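PDB 2H8G: 5'-Methylthioadenosine Nucleosidase, which is a plant member of the phosphorylase superfamily, with an alpha/beta fold whose pocket holds a bound adenine. Local coordinates for residues 30-35 and 109-114; 48-53 and 61-66; 156-161 and 217-222; 175-180 and 202-207. One frame throughout, in Å; residues are numbered along the deposited sequence.

Contact 1: residues 30-35 and 109-114; sequences VFVIAM and DIIINA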
loop_
_atom_site.group_PDB
_atom_site.type_symbol
_atom_site.label_atom_id
_atom_site.label_comp_id
_atom_site.label_asym_id
_atom_site.label_seq_id
_atom_site.Cartn_x
_atom_site.Cartn_y
_atom_site.Cartn_z
ATOM N N VAL A 30 8.926 7.089 16.408
ATOM C CA VAL A 30 8.234 5.860 16.059
ATOM C C VAL A 30 9.083 5.091 15.062
ATOM O O VAL A 30 9.495 5.641 14.039
ATOM C CB VAL A 30 6.858 6.114 15.395
ATOM C CG1 VAL A 30 6.332 4.820 14.781
ATOM C CG2 VAL A 30 5.860 6.631 16.423
ATOM N N PHE A 31 9.376 3.837 15.385
ATOM C CA PHE A 31 10.122 2.973 14.479
ATOM C C PHE A 31 9.081 2.128 13.763
ATOM O O PHE A 31 8.217 1.534 14.409
ATOM C CB PHE A 31 11.045 2.003 15.226
ATOM C CG PHE A 31 12.363 2.589 15.637
ATOM C CD1 PHE A 31 12.462 3.392 16.769
ATOM C CD2 PHE A 31 13.518 2.319 14.905
ATOM C CE1 PHE A 31 13.694 3.917 17.168
ATOM C CE2 PHE A 31 14.755 2.839 15.295
ATOM C CZ PHE A 31 14.841 3.639 16.430
ATOM N N VAL A 32 9.143 2.093 12.436
ATOM C CA VAL A 32 8.236 1.260 11.661
ATOM C C VAL A 32 9.140 0.128 11.196
ATOM O O VAL A 32 10.101 0.358 10.458
ATOM C CB VAL A 32 7.661 2.006 10.444
ATOM C CG1 VAL A 32 6.893 1.031 9.563
ATOM C CG2 VAL A 32 6.739 3.127 10.914
ATOM N N ILE A 33 8.851 -1.086 11.662
ATOM C CA ILE A 33 9.659 -2.261 11.337
ATOM C C ILE A 33 8.761 -3.385 10.828
ATOM O O ILE A 33 7.827 -3.812 11.507
ATOM C CB ILE A 33 10.451 -2.713 12.588
ATOM C CG1 ILE A 33 11.303 -1.536 13.088
ATOM C CG2 ILE A 33 11.329 -3.913 12.261
ATOM C CD1 ILE A 33 12.132 -1.827 14.328
ATOM N N ALA A 34 9.062 -3.867 9.626
ATOM C CA ALA A 34 8.262 -4.901 8.978
ATOM C C ALA A 34 8.239 -6.281 9.621
ATOM O O ALA A 34 7.182 -6.910 9.691
ATOM C CB ALA A 34 8.692 -5.038 7.529
ATOM N N MET A 35 9.393 -6.761 10.067
ATOM C CA MET A 35 9.478 -8.094 10.668
ATOM C C MET A 35 9.696 -8.046 12.175
ATOM O O MET A 35 10.526 -7.287 12.665
ATOM C CB MET A 35 10.618 -8.880 10.016
ATOM C CG MET A 35 10.505 -8.993 8.504
ATOM S SD MET A 35 11.916 -9.854 7.772
ATOM C CE MET A 35 11.447 -11.564 8.045
ATOM N N ASP A 109 7.494 12.824 16.397
ATOM C CA ASP A 109 8.207 13.976 15.867
ATOM C C ASP A 109 8.972 13.532 14.629
ATOM O O ASP A 109 9.208 14.314 13.712
ATOM C CB ASP A 109 9.201 14.521 16.895
ATOM C CG ASP A 109 8.524 15.008 18.158
ATOM O OD1 ASP A 109 7.634 15.876 18.056
ATOM O OD2 ASP A 109 8.887 14.526 19.251
ATOM N N ILE A 110 9.351 12.260 14.614
ATOM C CA ILE A 110 10.113 11.700 13.511
ATOM C C ILE A 110 9.871 10.202 13.426
ATOM O O ILE A 110 9.632 9.543 14.439
ATOM C CB ILE A 110 11.624 11.987 13.713
ATOM C CG1 ILE A 110 12.440 11.478 12.520
ATOM C CG2 ILE A 110 12.098 11.358 15.012
ATOM C CD1 ILE A 110 13.863 12.041 12.484
ATOM N N ILE A 111 9.920 9.669 12.207
ATOM C CA ILE A 111 9.713 8.245 11.982
ATOM C C ILE A 111 11.011 7.628 11.491
ATOM O O ILE A 111 11.725 8.229 10.698
ATOM C CB ILE A 111 8.642 8.003 10.897
ATOM C CG1 ILE A 111 7.292 8.541 11.364
ATOM C CG2 ILE A 111 8.548 6.514 10.576
ATOM C CD1 ILE A 111 6.280 8.664 10.254
ATOM N N ILE A 112 11.325 6.435 11.979
ATOM C CA ILE A 112 12.520 5.739 11.529
ATOM C C ILE A 112 12.073 4.391 10.988
ATOM O O ILE A 112 11.507 3.585 11.723
ATOM C CB ILE A 112 13.529 5.465 12.671
ATOM C CG1 ILE A 112 13.975 6.778 13.317
ATOM C CG2 ILE A 112 14.737 4.706 12.112
ATOM C CD1 ILE A 112 14.913 6.585 14.495
ATOM N N ASN A 113 12.294 4.163 9.697
ATOM C CA ASN A 113 11.953 2.886 9.077
ATOM C C ASN A 113 13.257 2.095 9.118
ATOM O O ASN A 113 14.196 2.399 8.394
ATOM C CB ASN A 113 11.506 3.097 7.623
ATOM C CG ASN A 113 11.253 1.788 6.887
ATOM O OD1 ASN A 113 11.492 1.691 5.679
ATOM N ND2 ASN A 113 10.752 0.781 7.604
ATOM N N ALA A 114 13.324 1.100 9.997
ATOM C CA ALA A 114 14.532 0.293 10.130
ATOM C C ALA A 114 14.253 -1.128 9.685
ATOM O O ALA A 114 13.218 -1.697 10.022
ATOM C CB ALA A 114 15.009 0.306 11.585
HETATM O O HOH W 1 11.606 -3.261 8.451
#

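Contact 2: residues 48-53 and 61-66; sequences LSETTD and PWVLYH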
loop_
_atom_site.group_PDB
_atom_site.type_symbol
_atom_site.label_atom_id
_atom_site.label_comp_id
_atom_site.label_asym_id
_atom_site.label_seq_id
_atom_site.Cartn_x
_atom_site.Cartn_y
_atom_site.Cartn_z
ATOM N N LEU A 48 11.542 -2.434 25.858
ATOM C CA LEU A 48 10.216 -1.937 25.513
ATOM C C LEU A 48 9.177 -3.011 25.824
ATOM O O LEU A 48 9.440 -4.204 25.670
ATOM C CB LEU A 48 10.159 -1.578 24.026
ATOM C CG LEU A 48 11.205 -0.585 23.510
ATOM C CD1 LEU A 48 11.025 -0.398 22.015
ATOM C CD2 LEU A 48 11.067 0.743 24.227
ATOM N N SER A 49 7.998 -2.585 26.262
ATOM C CA SER A 49 6.929 -3.519 26.594
ATOM C C SER A 49 5.868 -3.554 25.499
ATOM O O SER A 49 5.496 -2.518 24.948
ATOM C CB SER A 49 6.277 -3.126 27.922
ATOM O OG SER A 49 7.223 -3.148 28.979
ATOM N N GLU A 50 5.385 -4.753 25.195
ATOM C CA GLU A 50 4.363 -4.929 24.171
ATOM C C GLU A 50 3.007 -4.517 24.730
ATOM O O GLU A 50 2.477 -5.171 25.626
ATOM C CB GLU A 50 4.307 -6.393 23.729
ATOM C CG GLU A 50 3.443 -6.638 22.504
ATOM C CD GLU A 50 3.293 -8.109 22.178
ATOM O OE1 GLU A 50 4.317 -8.825 22.161
ATOM O OE2 GLU A 50 2.152 -8.550 21.933
ATOM N N THR A 51 2.452 -3.429 24.205
ATOM C CA THR A 51 1.152 -2.950 24.660
ATOM C C THR A 51 0.096 -4.010 24.376
ATOM O O THR A 51 -0.085 -4.430 23.234
ATOM C CB THR A 51 0.743 -1.649 23.941
ATOM O OG1 THR A 51 0.626 -1.898 22.535
ATOM C CG2 THR A 51 1.778 -0.562 24.174
ATOM N N THR A 52 -0.597 -4.446 25.422
ATOM C CA THR A 52 -1.628 -5.464 25.274
ATOM C C THR A 52 -3.022 -4.850 25.212
ATOM O O THR A 52 -3.981 -5.508 24.809
ATOM C CB THR A 52 -1.581 -6.472 26.440
ATOM O OG1 THR A 52 -1.732 -5.776 27.684
ATOM C CG2 THR A 52 -0.257 -7.224 26.440
ATOM N N ASP A 53 -3.128 -3.583 25.602
ATOM C CA ASP A 53 -4.413 -2.895 25.598
ATOM C C ASP A 53 -4.804 -2.389 24.212
ATOM O O ASP A 53 -5.702 -1.557 24.080
ATOM C CB ASP A 53 -4.389 -1.728 26.590
ATOM C CG ASP A 53 -3.345 -0.686 26.242
ATOM O OD1 ASP A 53 -3.476 -0.044 25.179
ATOM O OD2 ASP A 53 -2.392 -0.511 27.033
ATOM N N PRO A 61 -3.840 -7.107 13.877
ATOM C CA PRO A 61 -2.674 -7.918 14.239
ATOM C C PRO A 61 -1.430 -7.076 14.505
ATOM O O PRO A 61 -0.389 -7.604 14.896
ATOM C CB PRO A 61 -2.503 -8.818 13.026
ATOM C CG PRO A 61 -2.881 -7.902 11.908
ATOM C CD PRO A 61 -4.130 -7.230 12.437
ATOM N N TRP A 62 -1.543 -5.769 14.301
ATOM C CA TRP A 62 -0.409 -4.878 14.507
ATOM C C TRP A 62 0.114 -4.934 15.935
ATOM O O TRP A 62 -0.659 -4.993 16.894
ATOM C CB TRP A 62 -0.789 -3.443 14.140
ATOM C CG TRP A 62 -1.304 -3.313 12.739
ATOM C CD1 TRP A 62 -1.150 -4.211 11.722
ATOM C CD2 TRP A 62 -2.046 -2.216 12.196
ATOM N NE1 TRP A 62 -1.754 -3.743 10.579
ATOM C CE2 TRP A 62 -2.312 -2.520 10.842
ATOM C CE3 TRP A 62 -2.514 -1.003 12.721
ATOM C CZ2 TRP A 62 -3.025 -1.655 10.004
ATOM C CZ3 TRP A 62 -3.225 -0.143 11.887
ATOM C CH2 TRP A 62 -3.474 -0.476 10.543
ATOM N N VAL A 63 1.437 -4.915 16.062
ATOM C CA VAL A 63 2.088 -4.973 17.364
ATOM C C VAL A 63 2.763 -3.647 17.683
ATOM O O VAL A 63 3.519 -3.110 16.872
ATOM C CB VAL A 63 3.154 -6.086 17.399
ATOM C CG1 VAL A 63 3.685 -6.251 18.814
ATOM C CG2 VAL A 63 2.567 -7.390 16.886
ATOM N N LEU A 64 2.483 -3.119 18.869
ATOM C CA LEU A 64 3.065 -1.856 19.300
ATOM C C LEU A 64 3.848 -2.028 20.595
ATOM O O LEU A 64 3.297 -2.457 21.609
ATOM C CB LEU A 64 1.965 -0.811 19.503
ATOM C CG LEU A 64 2.378 0.514 20.154
ATOM C CD1 LEU A 64 3.453 1.199 19.315
ATOM C CD2 LEU A 64 1.160 1.409 20.299
ATOM N N TYR A 65 5.137 -1.707 20.555
ATOM C CA TYR A 65 5.975 -1.805 21.744
ATOM C C TYR A 65 6.261 -0.378 22.188
ATOM O O TYR A 65 6.626 0.467 21.369
ATOM C CB TYR A 65 7.304 -2.507 21.446
ATOM C CG TYR A 65 7.187 -3.887 20.843
ATOM C CD1 TYR A 65 7.045 -4.057 19.469
ATOM C CD2 TYR A 65 7.241 -5.028 21.646
ATOM C CE1 TYR A 65 6.966 -5.325 18.903
ATOM C CE2 TYR A 65 7.160 -6.304 21.091
ATOM C CZ TYR A 65 7.024 -6.444 19.717
ATOM O OH TYR A 65 6.949 -7.699 19.158
ATOM N N HIS A 66 6.085 -0.103 23.475
ATOM C CA HIS A 66 6.336 1.238 23.983
ATOM C C HIS A 66 7.343 1.210 25.124
ATOM O O HIS A 66 7.515 0.193 25.797
ATOM C CB HIS A 66 5.030 1.890 24.450
ATOM C CG HIS A 66 4.466 1.297 25.705
ATOM N ND1 HIS A 66 4.191 -0.047 25.839
ATOM C CD2 HIS A 66 4.115 1.871 26.880
ATOM C CE1 HIS A 66 3.694 -0.274 27.042
ATOM N NE2 HIS A 66 3.638 0.873 27.694
HETATM O O HOH W 2 8.120 -0.101 29.016
HETATM O O HOH W 3 0.456 -4.292 20.586
#

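Contact 3: residues 156-161 and 217-222; sequences RQAFST and VVFLKA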
loop_
_atom_site.group_PDB
_atom_site.type_symbol
_atom_site.label_atom_id
_atom_site.label_comp_id
_atom_site.label_asym_id
_atom_site.label_seq_id
_atom_site.Cartn_x
_atom_site.Cartn_y
_atom_site.Cartn_z
ATOM N N ARG A 156 11.066 10.433 -3.303
ATOM C CA ARG A 156 10.912 11.225 -2.089
ATOM C C ARG A 156 12.247 11.268 -1.364
ATOM O O ARG A 156 12.999 10.298 -1.371
ATOM C CB ARG A 156 9.811 10.645 -1.194
ATOM C CG ARG A 156 8.443 10.748 -1.858
ATOM C CD ARG A 156 7.289 10.742 -0.889
ATOM N NE ARG A 156 6.100 11.319 -1.515
ATOM C CZ ARG A 156 5.499 10.818 -2.591
ATOM N NH1 ARG A 156 5.969 9.716 -3.168
ATOM N NH2 ARG A 156 4.436 11.425 -3.102
ATOM N N GLN A 157 12.561 12.411 -0.762
ATOM C CA GLN A 157 13.828 12.561 -0.058
ATOM C C GLN A 157 13.652 12.244 1.416
ATOM O O GLN A 157 12.628 12.572 2.009
ATOM C CB GLN A 157 14.344 13.998 -0.197
ATOM C CG GLN A 157 14.612 14.457 -1.624
ATOM C CD GLN A 157 15.818 13.785 -2.249
ATOM O OE1 GLN A 157 16.888 13.719 -1.645
ATOM N NE2 GLN A 157 15.655 13.293 -3.473
ATOM N N ALA A 158 14.648 11.592 2.003
ATOM C CA ALA A 158 14.599 11.282 3.423
ATOM C C ALA A 158 14.943 12.585 4.144
ATOM O O ALA A 158 15.532 13.489 3.550
ATOM C CB ALA A 158 15.621 10.197 3.761
ATOM N N PHE A 159 14.567 12.686 5.412
ATOM C CA PHE A 159 14.848 13.885 6.191
ATOM C C PHE A 159 16.359 14.040 6.310
ATOM O O PHE A 159 17.068 13.067 6.556
ATOM C CB PHE A 159 14.222 13.760 7.579
ATOM C CG PHE A 159 14.286 15.017 8.389
ATOM C CD1 PHE A 159 13.494 16.111 8.059
ATOM C CD2 PHE A 159 15.131 15.106 9.488
ATOM C CE1 PHE A 159 13.541 17.283 8.816
ATOM C CE2 PHE A 159 15.185 16.271 10.251
ATOM C CZ PHE A 159 14.388 17.360 9.913
ATOM N N SER A 160 16.847 15.263 6.134
ATOM C CA SER A 160 18.278 15.534 6.210
ATOM C C SER A 160 18.818 15.443 7.637
ATOM O O SER A 160 18.337 16.129 8.537
ATOM C CB SER A 160 18.571 16.921 5.634
ATOM O OG SER A 160 19.966 17.161 5.569
ATOM N N THR A 161 19.817 14.586 7.838
ATOM C CA THR A 161 20.433 14.410 9.153
ATOM C C THR A 161 21.957 14.448 8.999
ATOM O O THR A 161 22.653 13.470 9.277
ATOM C CB THR A 161 20.017 13.063 9.795
ATOM O OG1 THR A 161 20.413 11.982 8.944
ATOM C CG2 THR A 161 18.511 13.012 9.998
ATOM N N VAL A 217 11.025 11.606 8.034
ATOM C CA VAL A 217 11.310 10.179 8.076
ATOM C C VAL A 217 12.757 9.873 7.698
ATOM O O VAL A 217 13.318 10.457 6.767
ATOM C CB VAL A 217 10.346 9.378 7.162
ATOM C CG1 VAL A 217 10.485 9.834 5.727
ATOM C CG2 VAL A 217 10.635 7.885 7.274
ATOM N N VAL A 218 13.356 8.966 8.461
ATOM C CA VAL A 218 14.733 8.530 8.245
ATOM C C VAL A 218 14.707 7.018 8.060
ATOM O O VAL A 218 13.796 6.345 8.547
ATOM C CB VAL A 218 15.624 8.896 9.457
ATOM C CG1 VAL A 218 16.994 8.235 9.338
ATOM C CG2 VAL A 218 15.782 10.412 9.531
ATOM N N PHE A 219 15.690 6.488 7.337
ATOM C CA PHE A 219 15.753 5.054 7.088
ATOM C C PHE A 219 17.081 4.443 7.493
ATOM O O PHE A 219 18.142 5.002 7.217
ATOM C CB PHE A 219 15.543 4.740 5.600
ATOM C CG PHE A 219 14.301 5.345 5.013
ATOM C CD1 PHE A 219 14.273 6.687 4.654
ATOM C CD2 PHE A 219 13.156 4.578 4.825
ATOM C CE1 PHE A 219 13.118 7.258 4.114
ATOM C CE2 PHE A 219 12.002 5.137 4.291
ATOM C CZ PHE A 219 11.983 6.478 3.934
ATOM N N LEU A 220 17.015 3.297 8.160
ATOM C CA LEU A 220 18.211 2.557 8.538
ATOM C C LEU A 220 17.996 1.222 7.843
ATOM O O LEU A 220 17.078 0.473 8.186
ATOM C CB LEU A 220 18.297 2.369 10.053
ATOM C CG LEU A 220 18.435 3.666 10.854
ATOM C CD1 LEU A 220 18.435 3.343 12.339
ATOM C CD2 LEU A 220 19.719 4.390 10.460
ATOM N N LYS A 221 18.821 0.940 6.844
ATOM C CA LYS A 221 18.673 -0.289 6.074
ATOM C C LYS A 221 19.944 -1.123 6.131
ATOM O O LYS A 221 21.006 -0.693 5.676
ATOM C CB LYS A 221 18.308 0.064 4.626
ATOM C CG LYS A 221 16.943 0.763 4.503
ATOM C CD LYS A 221 15.783 -0.214 4.689
ATOM C CE LYS A 221 14.455 0.520 4.923
ATOM N NZ LYS A 221 13.284 -0.404 4.846
ATOM N N ALA A 222 19.815 -2.315 6.706
ATOM C CA ALA A 222 20.940 -3.227 6.885
ATOM C C ALA A 222 20.981 -4.294 5.792
ATOM O O ALA A 222 20.022 -5.044 5.598
ATOM C CB ALA A 222 20.850 -3.874 8.258
#

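Contact 4: residues 175-180 and 202-207; sequences LSTGDS and EGAAVA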
loop_
_atom_site.group_PDB
_atom_site.type_symbol
_atom_site.label_atom_id
_atom_site.label_comp_id
_atom_site.label_asym_id
_atom_site.label_seq_id
_atom_site.Cartn_x
_atom_site.Cartn_y
_atom_site.Cartn_z
ATOM N N LEU A 175 17.410 4.172 -2.049
ATOM C CA LEU A 175 16.678 2.940 -1.801
ATOM C C LEU A 175 15.581 2.771 -2.853
ATOM O O LEU A 175 14.877 3.728 -3.176
ATOM C CB LEU A 175 16.031 2.997 -0.411
ATOM C CG LEU A 175 15.060 1.868 -0.038
ATOM C CD1 LEU A 175 15.795 0.545 -0.037
ATOM C CD2 LEU A 175 14.445 2.141 1.333
ATOM N N SER A 176 15.439 1.561 -3.385
ATOM C CA SER A 176 14.406 1.277 -4.375
ATOM C C SER A 176 13.509 0.187 -3.791
ATOM O O SER A 176 13.983 -0.894 -3.411
ATOM C CB SER A 176 15.037 0.827 -5.695
ATOM O OG SER A 176 14.054 0.770 -6.713
ATOM N N THR A 177 12.220 0.498 -3.723
ATOM C CA THR A 177 11.202 -0.367 -3.142
ATOM C C THR A 177 10.304 -1.068 -4.149
ATOM O O THR A 177 9.928 -0.492 -5.168
ATOM C CB THR A 177 10.290 0.475 -2.215
ATOM O OG1 THR A 177 11.082 1.031 -1.158
ATOM C CG2 THR A 177 9.149 -0.361 -1.644
ATOM N N GLY A 178 9.948 -2.309 -3.833
ATOM C CA GLY A 178 9.047 -3.080 -4.664
ATOM C C GLY A 178 8.454 -4.176 -3.798
ATOM O O GLY A 178 9.053 -4.552 -2.790
ATOM N N ASP A 179 7.298 -4.708 -4.173
ATOM C CA ASP A 179 6.692 -5.756 -3.362
ATOM C C ASP A 179 7.165 -7.176 -3.611
ATOM O O ASP A 179 6.573 -8.122 -3.088
ATOM C CB ASP A 179 5.174 -5.700 -3.476
ATOM C CG ASP A 179 4.588 -4.615 -2.618
ATOM O OD1 ASP A 179 4.321 -3.513 -3.138
ATOM O OD2 ASP A 179 4.418 -4.862 -1.408
ATOM N N SER A 180 8.216 -7.333 -4.405
ATOM C CA SER A 180 8.758 -8.659 -4.667
ATOM C C SER A 180 10.144 -8.762 -4.047
ATOM O O SER A 180 10.913 -7.803 -4.059
ATOM C CB SER A 180 8.828 -8.929 -6.170
ATOM O OG SER A 180 7.529 -8.993 -6.733
ATOM N N GLU A 202 9.427 -2.002 1.596
ATOM C CA GLU A 202 8.526 -1.076 2.301
ATOM C C GLU A 202 8.881 0.413 2.260
ATOM O O GLU A 202 7.989 1.262 2.312
ATOM C CB GLU A 202 8.419 -1.449 3.784
ATOM C CG GLU A 202 7.815 -2.811 4.112
ATOM C CD GLU A 202 8.822 -3.944 4.075
ATOM O OE1 GLU A 202 10.010 -3.700 4.388
ATOM O OE2 GLU A 202 8.408 -5.084 3.760
ATOM N N GLY A 203 10.171 0.720 2.200
ATOM C CA GLY A 203 10.633 2.100 2.248
ATOM C C GLY A 203 9.869 3.215 1.557
ATOM O O GLY A 203 9.440 4.177 2.197
ATOM N N ALA A 204 9.695 3.098 0.250
ATOM C CA ALA A 204 9.017 4.146 -0.502
ATOM C C ALA A 204 7.575 4.383 -0.070
ATOM O O ALA A 204 7.056 5.492 -0.230
ATOM C CB ALA A 204 9.078 3.838 -1.996
ATOM N N ALA A 205 6.927 3.350 0.465
ATOM C CA ALA A 205 5.544 3.466 0.912
ATOM C C ALA A 205 5.514 4.199 2.248
ATOM O O ALA A 205 4.627 5.014 2.500
ATOM C CB ALA A 205 4.913 2.083 1.049
ATOM N N VAL A 206 6.483 3.903 3.110
ATOM C CA VAL A 206 6.551 4.584 4.397
ATOM C C VAL A 206 6.805 6.067 4.120
ATOM O O VAL A 206 6.203 6.937 4.758
ATOM C CB VAL A 206 7.692 4.022 5.279
ATOM C CG1 VAL A 206 7.782 4.809 6.589
ATOM C CG2 VAL A 206 7.435 2.544 5.577
ATOM N N ALA A 207 7.686 6.356 3.162
ATOM C CA ALA A 207 7.999 7.744 2.814
ATOM C C ALA A 207 6.777 8.439 2.223
ATOM O O ALA A 207 6.547 9.623 2.481
ATOM C CB ALA A 207 9.164 7.793 1.826
#

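Contact 1: residues 30-35 and 109-114
Val30, Phe31 and Val32 pair with Ile111, Ile112 and Asn113 as parallel neighbours in the mixed sheet at the core of this phosphorylase-superfamily fold. The backbone bonds are staggered as parallel strands require. Val30 N gives to Ile110 O, Ile112 N reaches Val30 O at 2.9 Å, and Val32 N returns to Ile112 O at 2.9 Å. Branched and aromatic residues suit these buried strands, because they fill the layer between sheet and helices. Phe31 and Ile112 point the same way, toward helix 233-259. With its CG beside the backbone N (chi1 -82°), Phe31 offers one ring face to Ile112, whose CB lies 4.1 Å from the ring centroid in a CH-pi contact. The end of Ile112 follows the ring outward, CD1 meeting Phe31 CZ at 3.5 Å, while the small Ala114 CB fits at the ring edge. Against helix 92-106, on the other side, Val32 CG2 meets Ile111 CG2 at 3.9 Å. Where the strands part, a water that accepts from Ala34 N also lies within bonding distance of Ala114 O. Asn113 is the polar member of the pairing. Its ND2 donates to Val32 O at 3.0 Å, the oxygen in the amide plane but ND2 above the carbonyl plane, and Ala114 N adds a weak bond. With OD1 accepting from Lys221 NZ, both ends of the buried amide are engaged, which fixes its rotation.

Contact 2: residues 48-53 and 61-66
The His66 imidazole has Ser49 O near its plane, at the ring edge, and the methyl CG2 of Thr51 approaching obliquely; the Tyr65 ring meets Glu50 CA and Ser49 C at a slant. Both rings belong to an antiparallel pairing that attaches the short outer strand 49-50 to strand 63-69 of the central sheet. Ser49 and His66 form the hydrogen-bonded pair: Ser49 N donates to His66 O at 2.9 Å, and His66 N donates back to Ser49 O. That carbonyl takes a second donor, His66 ND1, at 2.9 Å with a bent N-H...O angle of 136°. The two donors arrive from opposite faces of the carbonyl plane. A chi1 of 71°, which sets CG of His66 between its backbone N and carbonyl carbon, brings the ring back toward the partner strand, where ND1 reaches Ser49 O. Glu50 and Tyr65 are the non-hydrogen-bonded pair. The extended glutamate passes its aliphatic part obliquely across its neighbours, CB 3.8 Å from Tyr65 CD2 and CG 3.7 Å from Val63 CG1, a use that suits a long side chain at an exposed edge. Tyr65 itself, with Leu48, packs on helix 36-45. Threonine serves well at position 51, since Thr51 N and OG1 both donate to Leu64 O, the hydroxyl at 2.9 Å. Just beyond, a water accepts from Leu64 N at 2.9 Å and donates to Thr51 O at 2.7 Å.

Contact 3: residues 156-161 and 217-222
Val217 receives the polar link of this contact: its carbonyl O accepts from Phe159 N at 2.9 Å, with a nearly straight N-H...O angle of 174°. Here the first residue of strand 217-226 meets a loop that has just left strand 156-157. Phe159 CB rests 3.5 Å from Val217 O, but the ring does not stay there. With CG anti to the backbone N (chi1 -172°), it swings away from strand 217-226, and the large ring packs on Pro216 and on Leu264 and Leu267 near the C terminus. Val218 follows, offering one branch to two partners: its CG2 lies 3.8 Å from Thr161 CG2 and 4.2 Å from Phe159 CB. Threonine suits position 161 because its methyl can join this apolar cluster at the residue just before helix 162-168. Phe219 comes next and presents a ring edge. Ala158 CB sits in the ring plane, 3.9 Å from CD1, and an alanine methyl is small enough to meet the edge while the backbone of Ala158 bonds to Ser134 in strand 130-138. Farther on, the strand leaves the loop behind, and Lys221 NZ makes a salt bridge with Asp200. Strand 217-226 thus runs between strands 110-119 and 130-138, with Leu220 and Ala222 under helix 233-259, while segment 156-161 passes its beginning, between helices 148-153 and 162-168, with strand 156-157 antiparallel to strand 130-138.

Contact 4: residues 175-180 and 202-207
Thr177, at the end of strand 171-177, meets the first turn of helix 203-212 at Ala204, joining sheet to helix beside the adenine pocket of this alpha/beta fold. The short strand and helix segments run almost perpendicular, at 94°. One hydrogen bond joins them: Ala204 N donates to Thr177 OG1 at 2.9 Å with an N-H...O angle of 165°. Chi1 of -61° sets OG1 beside the backbone N of Thr177, turned to this amide of the first helical turn. The same hydroxyl is bonded to Asp200, a residue of the adenine pocket whose other carboxylate oxygen accepts from Gly203 N, so threonine and aspartate share the first helix amides. Packing is close because Gly203 and Ala204 are small. Thr177 CB lies 3.6 Å from Ala204 CB, Thr177 CG2 is 3.6 Å from Glu202 N, and the bare CA of Gly203 lets Leu175 CD2 approach to 3.9 Å. The polar ends of Glu202 and Ser180 have partners elsewhere: Glu202 OE2 accepts from Gly91 N, and Ser180 OG bonds to Arg142 N of the second subunit. Glu202, at the N-cap position, starts the helix, its O accepting from Ala205 N at 3.0 Å and from Val206 N at 3.1 Å.

Overall arrangement
All four contacts reach one mixed sheet. Contact 2 comes first to close, nested inside the loop closed by contact 1; contact 3 follows in series and encloses contact 4. Contacts 1 and 3 share neighbouring strands 110-119 and 217-226, their centres about 10 Å apart. Contact 4 touches both, through Gly203 against Asn113 and against Phe219, at centre distances of about 13 and 12 Å. Contact 2 stands apart at the sheet's outer region, its centre about 14 Å from that of contact 1, without touching it, and about 24 Å from those of contacts 3 and 4. Contacts 1, 3 and 4 thus form a continuous core, which reaches the adenine pocket through Asp200.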